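Local atomic coordinates of pyridine nucleotide-disulfide oxidoreductase-like protein (Myceliophthora thermophila, PDB entry 5MQ6), a protein that catalyses the Baeyer-Villiger oxidation of ketones, polycyclic ones above all, to esters or lactones, using FAD and NADPH. Residues E198-R203 against Q207-L212; A414-W419 against E432-F437. All coordinates share one frame; numbering follows the deposited sequence.

Two contacts on opposite sides of the chain's centre lie one on the FAD side and the other on the NADPH side of this flavoprotein. Interaction 1 closes the beta hairpin of strands 194-201 and 210-216, in the sheet next to FAD: the side chain of V199 comes to about 4 Å from that of V183, an FAD-binding residue, and about 7 Å from the cofactor. Interaction 2 joins the region of helix 410-416 to the weakly bonded helix about 433-436, where the side chain of Y433 lies about 4 Å from that of T277 and about 8 Å from NADPH. The centres of interactions 1 and 2 are about 46 Å apart, and the nearest atoms of interactions 1 and 2 about 36 Å.

Interaction 1 of 2, residues E198-R203 against Q207-L212; sequences EVTEGR and QQSREL
E201 and R210 face each other as a hydrogen-bonded pair in an antiparallel beta hairpin, their side chains running alongside one another on the sheet face they share with V199 and L212. The E201 chain, with CG anti to the backbone N (chi1 179°) and extended beyond it, brings OE1 to 2.8 Å from R210 NH1. That N-H meets OE1 nearly along its C-O axis and in the guanidinium plane, although carboxylate and guanidinium planes stand 78° apart. The second oxygen, E201 OE2, takes R203 NH1 at 2.8 Å, this time from above the carboxylate plane, so each oxygen of one glutamate serves a different arginine. The two arginine chains pass at a slant: R210 CD lies over a face of the R203 guanidinium and 3.6 Å from R203 CD. R210 NH2 also reaches V73 O, tying the hairpin to a neighbouring loop. A leucine in place of R210 would probably leave E201 OE1 without its charged mate and cut that tie. On the other face T200 and E211 point the same way; T200 OG1 gives its proton to E211 OE2 at 2.9 Å, on the syn side but out of the carboxylate plane. K184 on strand 181-189 contacts both, as a salt bridge to E211 OE1 and a hydrogen bond to T200 OG1. Backbone bonds join V199 to L212 and E201 to R210 in both directions. Nearer the turn, R203 CG rests 3.3 Å from Q208 O, and a water accepts from R203 N and donates to Q207 O at 3.2 Å.

Interaction 2 of 2, residues A414-W419 against E432-F437; sequences AKLKAW and EYLQTF
L416 of segment 414-419 sets its two methyl groups against the ring of F437 of segment 432-437, a buried apolar contact between the region of helix 410-416 and the weakly bonded helix about 433-436, on the NADPH side of the protein. L416 CD1 makes the closer approach. It sits over the face of the F437 ring in a CH-pi contact, 4.0 Å from the centroid and 20° off the ring normal, displaced toward F437 CG and F437 CD1. L416 CD2 lies over the same face, 4.1 Å from F437 CZ, so the fork of the leucine spans the ring from its root to its far end. Around this pair, L434 CD2 approaches L416 CD1 at 4.4 Å, and Y433 OH lies 4.3 Å from L416 CD2.

Within segment 432-437 the F437 ring packs on Y433. F437 CE1 lies 3.5 Å above one face of the Y433 ring, offset toward its rim, while Y433 CE1 lies at the edge of the F437 ring, in its plane. Farther out, L444 on strand 442-446 touches both L416 and F437, and V407 packs on L416 and L434. I282 on helix 279-289 and T277, which binds NADPH, both touch Y433. T436 reaches back to E432 O at the start of the turn with both OG1 and backbone N, from opposite faces of the carbonyl plane, T436 OG1 at 2.7 Å.

Interaction 1 of 2, residues E198-R203 against Q207-L212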
ATOM      1  N   GLU A 198       8.693   3.827 -22.548  1.00 18.09           N
ATOM      2  CA  GLU A 198       7.561   3.719 -23.440  1.00 19.84           C
ATOM      3  C   GLU A 198       6.310   3.915 -22.677  1.00 18.94           C
ATOM      4  O   GLU A 198       6.017   3.115 -21.786  1.00 18.34           O
ATOM      5  CB  GLU A 198       7.421   2.348 -24.031  1.00 23.19           C
ATOM      6  CG  GLU A 198       8.504   1.998 -24.954  1.00 29.66           C
ATOM      7  CD  GLU A 198       8.435   0.543 -25.406  1.00 47.96           C
ATOM      8  OE1 GLU A 198       7.426  -0.224 -25.081  1.00 44.96           O
ATOM      9  OE2 GLU A 198       9.419   0.189 -26.112  1.00 58.61           O
ATOM     10  N   VAL A 199       5.524   4.891 -23.116  1.00 16.24           N
ATOM     11  CA  VAL A 199       4.403   5.427 -22.394  1.00 17.87           C
ATOM     12  C   VAL A 199       3.213   5.561 -23.375  1.00 18.56           C
ATOM     13  O   VAL A 199       3.373   6.013 -24.535  1.00 18.48           O
ATOM     14  CB  VAL A 199       4.770   6.809 -21.867  1.00 19.28           C
ATOM     15  CG1 VAL A 199       3.582   7.412 -21.282  1.00 23.04           C
ATOM     16  CG2 VAL A 199       5.930   6.778 -20.846  1.00 20.74           C
ATOM     17  N   THR A 200       2.027   5.228 -22.902  1.00 19.06           N
ATOM     18  CA  THR A 200       0.762   5.467 -23.643  1.00 21.21           C
ATOM     19  C   THR A 200      -0.105   6.428 -22.886  1.00 20.33           C
ATOM     20  O   THR A 200      -0.493   6.131 -21.746  1.00 23.03           O
ATOM     21  CB  THR A 200      -0.036   4.159 -23.784  1.00 23.04           C
ATOM     22  OG1 THR A 200       0.779   3.226 -24.412  1.00 23.62           O
ATOM     23  CG2 THR A 200      -1.226   4.336 -24.719  1.00 25.31           C
ATOM     24  N   GLU A 201      -0.363   7.588 -23.472  1.00 17.51           N
ATOM     25  CA  GLU A 201      -1.197   8.618 -22.868  1.00 18.34           C
ATOM     26  C   GLU A 201      -2.620   8.555 -23.430  1.00 24.09           C
ATOM     27  O   GLU A 201      -2.823   8.857 -24.619  1.00 23.96           O
ATOM     28  CB  GLU A 201      -0.601   9.989 -23.118  1.00 16.93           C
ATOM     29  CG  GLU A 201      -1.357  11.159 -22.581  1.00 19.58           C
ATOM     30  CD  GLU A 201      -1.158  12.513 -23.261  1.00 21.93           C
ATOM     31  OE1 GLU A 201      -0.517  12.548 -24.304  1.00 23.25           O
ATOM     32  OE2 GLU A 201      -1.678  13.547 -22.703  1.00 26.40           O
ATOM     33  N   GLY A 202      -3.576   8.223 -22.542  1.00 28.73           N
ATOM     34  CA  GLY A 202      -5.002   8.393 -22.767  1.00 25.57           C
ATOM     35  C   GLY A 202      -5.390   9.796 -23.083  1.00 23.76           C
ATOM     36  O   GLY A 202      -4.883  10.728 -22.476  1.00 26.49           O
ATOM     37  N   ARG A 203      -6.261   9.967 -24.077  1.00 24.90           N
ATOM     38  CA  ARG A 203      -6.761  11.319 -24.414  1.00 26.50           C
ATOM     39  C   ARG A 203      -8.264  11.475 -24.319  1.00 30.16           C
ATOM     40  O   ARG A 203      -8.815  12.502 -24.710  1.00 26.79           O
ATOM     41  CB  ARG A 203      -6.297  11.707 -25.806  1.00 26.79           C
ATOM     42  CG  ARG A 203      -4.785  11.516 -26.028  1.00 23.68           C
ATOM     43  CD  ARG A 203      -4.030  12.622 -25.370  1.00 23.50           C
ATOM     44  NE  ARG A 203      -4.371  13.942 -25.913  1.00 25.34           N
ATOM     45  CZ  ARG A 203      -3.890  15.106 -25.512  1.00 25.39           C
ATOM     46  NH1 ARG A 203      -3.000  15.237 -24.558  1.00 27.97           N
ATOM     47  NH2 ARG A 203      -4.292  16.203 -26.114  1.00 30.31           N
ATOM     48  N   GLN A 207     -11.002   9.315 -28.589  1.00 42.94           N
ATOM     49  CA  GLN A 207      -9.798  10.032 -29.050  1.00 43.11           C
ATOM     50  C   GLN A 207      -8.750   9.001 -29.169  1.00 37.92           C
ATOM     51  O   GLN A 207      -8.822   8.010 -28.532  1.00 46.76           O
ATOM     52  CB  GLN A 207      -9.266  11.031 -28.021  1.00 47.43           C
ATOM     53  CG  GLN A 207     -10.154  12.173 -27.709  1.00 49.51           C
ATOM     54  CD  GLN A 207     -10.492  12.905 -28.972  1.00 61.17           C
ATOM     55  OE1 GLN A 207      -9.747  13.764 -29.425  1.00 56.31           O
ATOM     56  NE2 GLN A 207     -11.599  12.523 -29.586  1.00 70.91           N
ATOM     57  N   GLN A 208      -7.738   9.217 -29.966  1.00 31.62           N
ATOM     58  CA  GLN A 208      -6.727   8.226 -30.046  1.00 33.30           C
ATOM     59  C   GLN A 208      -5.717   8.525 -28.895  1.00 28.14           C
ATOM     60  O   GLN A 208      -5.431   9.687 -28.642  1.00 31.38           O
ATOM     61  CB  GLN A 208      -6.080   8.309 -31.411  1.00 42.13           C
ATOM     62  CG  GLN A 208      -5.389   7.045 -31.828  1.00 48.84           C
ATOM     63  CD  GLN A 208      -4.432   7.310 -33.005  1.00 58.73           C
ATOM     64  OE1 GLN A 208      -4.131   8.464 -33.360  1.00 67.63           O
ATOM     65  NE2 GLN A 208      -3.944   6.246 -33.606  1.00 59.39           N
ATOM     66  N   SER A 209      -5.258   7.483 -28.213  1.00 24.11           N
ATOM     67  CA  SER A 209      -4.123   7.509 -27.294  1.00 26.18           C
ATOM     68  C   SER A 209      -2.847   7.919 -28.030  1.00 25.22           C
ATOM     69  O   SER A 209      -2.771   7.739 -29.207  1.00 25.10           O
ATOM     70  CB  SER A 209      -3.931   6.089 -26.805  1.00 30.44           C
ATOM     71  OG  SER A 209      -4.970   5.891 -25.878  1.00 37.39           O
ATOM     72  N   ARG A 210      -1.885   8.499 -27.337  1.00 22.25           N
ATOM     73  CA  ARG A 210      -0.594   8.958 -27.922  1.00 21.38           C
ATOM     74  C   ARG A 210       0.487   8.018 -27.388  1.00 21.16           C
ATOM     75  O   ARG A 210       0.520   7.725 -26.194  1.00 20.64           O
ATOM     76  CB  ARG A 210      -0.341  10.368 -27.465  1.00 22.78           C
ATOM     77  CG  ARG A 210      -1.328  11.326 -28.114  1.00 24.09           C
ATOM     78  CD  ARG A 210      -1.218  12.697 -27.558  1.00 24.60           C
ATOM     79  NE  ARG A 210      -0.024  13.325 -28.115  1.00 28.27           N
ATOM     80  CZ  ARG A 210       1.038  13.797 -27.462  1.00 28.03           C
ATOM     81  NH1 ARG A 210       1.130  13.756 -26.150  1.00 26.53           N
ATOM     82  NH2 ARG A 210       2.045  14.348 -28.196  1.00 27.27           N
ATOM     83  N   GLU A 211       1.279   7.439 -28.261  1.00 18.82           N
ATOM     84  CA  GLU A 211       2.399   6.665 -27.883  1.00 20.52           C
ATOM     85  C   GLU A 211       3.554   7.640 -27.760  1.00 22.69           C
ATOM     86  O   GLU A 211       3.790   8.443 -28.693  1.00 21.50           O
ATOM     87  CB  GLU A 211       2.677   5.634 -28.920  1.00 24.08           C
ATOM     88  CG  GLU A 211       1.545   4.622 -28.966  1.00 28.46           C
ATOM     89  CD  GLU A 211       1.468   3.723 -27.751  1.00 32.14           C
ATOM     90  OE1 GLU A 211       2.469   3.217 -27.261  1.00 37.64           O
ATOM     91  OE2 GLU A 211       0.372   3.515 -27.291  1.00 41.98           O
ATOM     92  N   LEU A 212       4.231   7.594 -26.597  1.00 19.68           N
ATOM     93  CA  LEU A 212       5.362   8.471 -26.292  1.00 18.37           C
ATOM     94  C   LEU A 212       6.587   7.684 -25.867  1.00 18.29           C
ATOM     95  O   LEU A 212       6.443   6.639 -25.175  1.00 17.65           O
ATOM     96  CB  LEU A 212       5.022   9.531 -25.257  1.00 17.43           C
ATOM     97  CG  LEU A 212       3.811  10.393 -25.560  1.00 19.40           C
ATOM     98  CD1 LEU A 212       3.332  10.960 -24.224  1.00 22.10           C
ATOM     99  CD2 LEU A 212       4.141  11.540 -26.469  1.00 18.15           C
TER
HETATM  100  O   HOH W   1       4.925   4.254 -26.214  1.00 32.79           O
HETATM  101  O   HOH W   2      -7.644   8.264 -25.518  1.00 30.24           O

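Interaction 2 of 2, residues A414-W419 against E432-F437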
ATOM      1  N   ALA A 414     -20.870 -14.006  16.160  1.00 26.86           N
ATOM      2  CA  ALA A 414     -19.989 -15.141  15.950  1.00 29.16           C
ATOM      3  C   ALA A 414     -19.240 -15.106  14.605  1.00 30.25           C
ATOM      4  O   ALA A 414     -18.054 -15.516  14.525  1.00 26.27           O
ATOM      5  CB  ALA A 414     -20.773 -16.470  16.025  1.00 29.55           C
ATOM      6  N   LYS A 415     -19.957 -14.694  13.569  1.00 29.85           N
ATOM      7  CA  LYS A 415     -19.410 -14.632  12.213  1.00 34.88           C
ATOM      8  C   LYS A 415     -18.480 -13.431  11.989  1.00 31.63           C
ATOM      9  O   LYS A 415     -17.663 -13.440  11.067  1.00 37.07           O
ATOM     10  CB  LYS A 415     -20.560 -14.598  11.204  1.00 41.71           C
ATOM     11  CG  LYS A 415     -21.254 -15.924  11.108  1.00 48.54           C
ATOM     12  CD  LYS A 415     -22.618 -15.748  10.497  1.00 61.63           C
ATOM     13  CE  LYS A 415     -23.221 -17.109  10.187  1.00 69.68           C
ATOM     14  NZ  LYS A 415     -24.617 -16.944   9.685  1.00 79.62           N
ATOM     15  N   LEU A 416     -18.583 -12.422  12.840  1.00 28.15           N
ATOM     16  CA  LEU A 416     -17.800 -11.215  12.694  1.00 25.81           C
ATOM     17  C   LEU A 416     -16.488 -11.219  13.438  1.00 28.04           C
ATOM     18  O   LEU A 416     -15.694 -10.298  13.278  1.00 27.78           O
ATOM     19  CB  LEU A 416     -18.632 -10.030  13.076  1.00 23.56           C
ATOM     20  CG  LEU A 416     -19.680  -9.607  12.013  1.00 25.41           C
ATOM     21  CD1 LEU A 416     -20.627  -8.579  12.580  1.00 22.65           C
ATOM     22  CD2 LEU A 416     -18.973  -9.045  10.744  1.00 27.77           C
ATOM     23  N   LYS A 417     -16.299 -12.246  14.261  1.00 27.60           N
ATOM     24  CA  LYS A 417     -15.145 -12.438  15.086  1.00 26.70           C
ATOM     25  C   LYS A 417     -14.041 -12.975  14.220  1.00 27.11           C
ATOM     26  O   LYS A 417     -14.263 -13.948  13.468  1.00 31.65           O
ATOM     27  CB  LYS A 417     -15.423 -13.408  16.240  1.00 29.75           C
ATOM     28  CG  LYS A 417     -15.969 -12.630  17.428  1.00 31.01           C
ATOM     29  CD  LYS A 417     -15.973 -13.436  18.707  1.00 34.91           C
ATOM     30  CE  LYS A 417     -17.284 -14.120  18.877  1.00 42.39           C
ATOM     31  NZ  LYS A 417     -17.306 -14.681  20.260  1.00 51.77           N
ATOM     32  N   ALA A 418     -12.862 -12.361  14.313  1.00 25.17           N
ATOM     33  CA  ALA A 418     -11.719 -12.877  13.580  1.00 25.68           C
ATOM     34  C   ALA A 418     -10.830 -13.671  14.504  1.00 28.15           C
ATOM     35  O   ALA A 418     -10.585 -13.243  15.644  1.00 29.62           O
ATOM     36  CB  ALA A 418     -10.956 -11.734  12.955  1.00 26.80           C
ATOM     37  N   TRP A 419     -10.344 -14.807  13.976  1.00 28.27           N
ATOM     38  CA  TRP A 419      -9.554 -15.778  14.689  1.00 29.19           C
ATOM     39  C   TRP A 419      -8.207 -15.998  14.016  1.00 33.48           C
ATOM     40  O   TRP A 419      -7.917 -17.056  13.484  1.00 34.88           O
ATOM     41  CB  TRP A 419     -10.286 -17.109  14.721  1.00 26.93           C
ATOM     42  CG  TRP A 419     -11.533 -17.024  15.457  1.00 27.35           C
ATOM     43  CD1 TRP A 419     -12.759 -16.832  14.914  1.00 30.44           C
ATOM     44  CD2 TRP A 419     -11.717 -17.071  16.877  1.00 27.97           C
ATOM     45  NE1 TRP A 419     -13.716 -16.767  15.890  1.00 31.47           N
ATOM     46  CE2 TRP A 419     -13.110 -16.886  17.120  1.00 27.85           C
ATOM     47  CE3 TRP A 419     -10.866 -17.273  17.956  1.00 29.08           C
ATOM     48  CZ2 TRP A 419     -13.689 -16.960  18.411  1.00 29.22           C
ATOM     49  CZ3 TRP A 419     -11.441 -17.312  19.266  1.00 35.47           C
ATOM     50  CH2 TRP A 419     -12.832 -17.152  19.475  1.00 29.70           C
ATOM     51  N   GLU A 432     -18.378   2.641  13.909  1.00 28.95           N
ATOM     52  CA  GLU A 432     -19.678   2.465  13.276  1.00 27.41           C
ATOM     53  C   GLU A 432     -19.889   1.115  12.567  1.00 24.02           C
ATOM     54  O   GLU A 432     -20.992   0.736  12.392  1.00 27.05           O
ATOM     55  CB  GLU A 432     -19.943   3.528  12.216  1.00 28.92           C
ATOM     56  CG  GLU A 432     -19.591   4.964  12.563  1.00 37.53           C
ATOM     57  CD  GLU A 432     -19.803   5.959  11.382  1.00 47.48           C
ATOM     58  OE1 GLU A 432     -19.778   5.573  10.165  1.00 51.38           O
ATOM     59  OE2 GLU A 432     -19.980   7.156  11.673  1.00 46.40           O
ATOM     60  N   TYR A 433     -18.858   0.407  12.105  1.00 22.90           N
ATOM     61  CA  TYR A 433     -19.091  -0.747  11.286  1.00 22.48           C
ATOM     62  C   TYR A 433     -19.810  -1.898  11.980  1.00 26.34           C
ATOM     63  O   TYR A 433     -20.729  -2.506  11.440  1.00 30.66           O
ATOM     64  CB  TYR A 433     -17.740  -1.258  10.792  1.00 24.32           C
ATOM     65  CG  TYR A 433     -17.725  -2.541  10.020  1.00 21.39           C
ATOM     66  CD1 TYR A 433     -18.147  -2.589   8.697  1.00 22.12           C
ATOM     67  CD2 TYR A 433     -17.270  -3.747  10.620  1.00 21.25           C
ATOM     68  CE1 TYR A 433     -18.102  -3.786   7.990  1.00 23.96           C
ATOM     69  CE2 TYR A 433     -17.166  -4.946   9.923  1.00 20.26           C
ATOM     70  CZ  TYR A 433     -17.610  -4.981   8.603  1.00 21.80           C
ATOM     71  OH  TYR A 433     -17.503  -6.156   7.932  1.00 18.91           O
ATOM     72  N   LEU A 434     -19.357  -2.249  13.158  1.00 26.15           N
ATOM     73  CA  LEU A 434     -19.943  -3.400  13.881  1.00 26.71           C
ATOM     74  C   LEU A 434     -21.427  -3.110  14.216  1.00 25.27           C
ATOM     75  O   LEU A 434     -22.327  -3.955  13.929  1.00 27.12           O
ATOM     76  CB  LEU A 434     -19.095  -3.730  15.114  1.00 24.14           C
ATOM     77  CG  LEU A 434     -17.710  -4.293  14.797  1.00 26.84           C
ATOM     78  CD1 LEU A 434     -16.865  -4.382  16.063  1.00 28.56           C
ATOM     79  CD2 LEU A 434     -17.788  -5.625  14.098  1.00 26.95           C
ATOM     80  N   GLN A 435     -21.662  -1.884  14.694  1.00 22.86           N
ATOM     81  CA  GLN A 435     -22.992  -1.375  15.084  1.00 27.62           C
ATOM     82  C   GLN A 435     -23.942  -1.460  13.898  1.00 31.99           C
ATOM     83  O   GLN A 435     -25.125  -1.575  14.104  1.00 26.03           O
ATOM     84  CB  GLN A 435     -22.959   0.133  15.472  1.00 28.43           C
ATOM     85  CG  GLN A 435     -22.218   0.602  16.749  1.00 31.04           C
ATOM     86  CD  GLN A 435     -20.667   0.475  16.682  1.00 35.64           C
ATOM     87  OE1 GLN A 435     -20.071   0.105  15.642  1.00 29.76           O
ATOM     88  NE2 GLN A 435     -20.019   0.794  17.793  1.00 29.46           N
ATOM     89  N   THR A 436     -23.415  -1.304  12.666  1.00 32.99           N
ATOM     90  CA  THR A 436     -24.199  -1.358  11.411  1.00 30.79           C
ATOM     91  C   THR A 436     -24.918  -2.656  11.226  1.00 33.13           C
ATOM     92  O   THR A 436     -26.096  -2.673  10.759  1.00 35.51           O
ATOM     93  CB  THR A 436     -23.315  -1.093  10.161  1.00 30.61           C
ATOM     94  OG1 THR A 436     -22.697   0.169  10.330  1.00 29.33           O
ATOM     95  CG2 THR A 436     -24.111  -1.042   8.887  1.00 30.03           C
ATOM     96  N   PHE A 437     -24.284  -3.751  11.654  1.00 27.52           N
ATOM     97  CA  PHE A 437     -24.965  -5.035  11.603  1.00 28.87           C
ATOM     98  C   PHE A 437     -26.099  -5.156  12.654  1.00 33.55           C
ATOM     99  O   PHE A 437     -26.780  -6.167  12.693  1.00 25.14           O
ATOM    100  CB  PHE A 437     -24.017  -6.184  11.743  1.00 29.04           C
ATOM    101  CG  PHE A 437     -23.014  -6.260  10.658  1.00 29.04           C
ATOM    102  CD1 PHE A 437     -21.886  -5.491  10.711  1.00 30.77           C
ATOM    103  CD2 PHE A 437     -23.217  -7.076   9.568  1.00 31.79           C
ATOM    104  CE1 PHE A 437     -20.953  -5.499   9.689  1.00 29.22           C
ATOM    105  CE2 PHE A 437     -22.300  -7.122   8.537  1.00 29.63           C
ATOM    106  CZ  PHE A 437     -21.177  -6.300   8.591  1.00 29.49           C
TER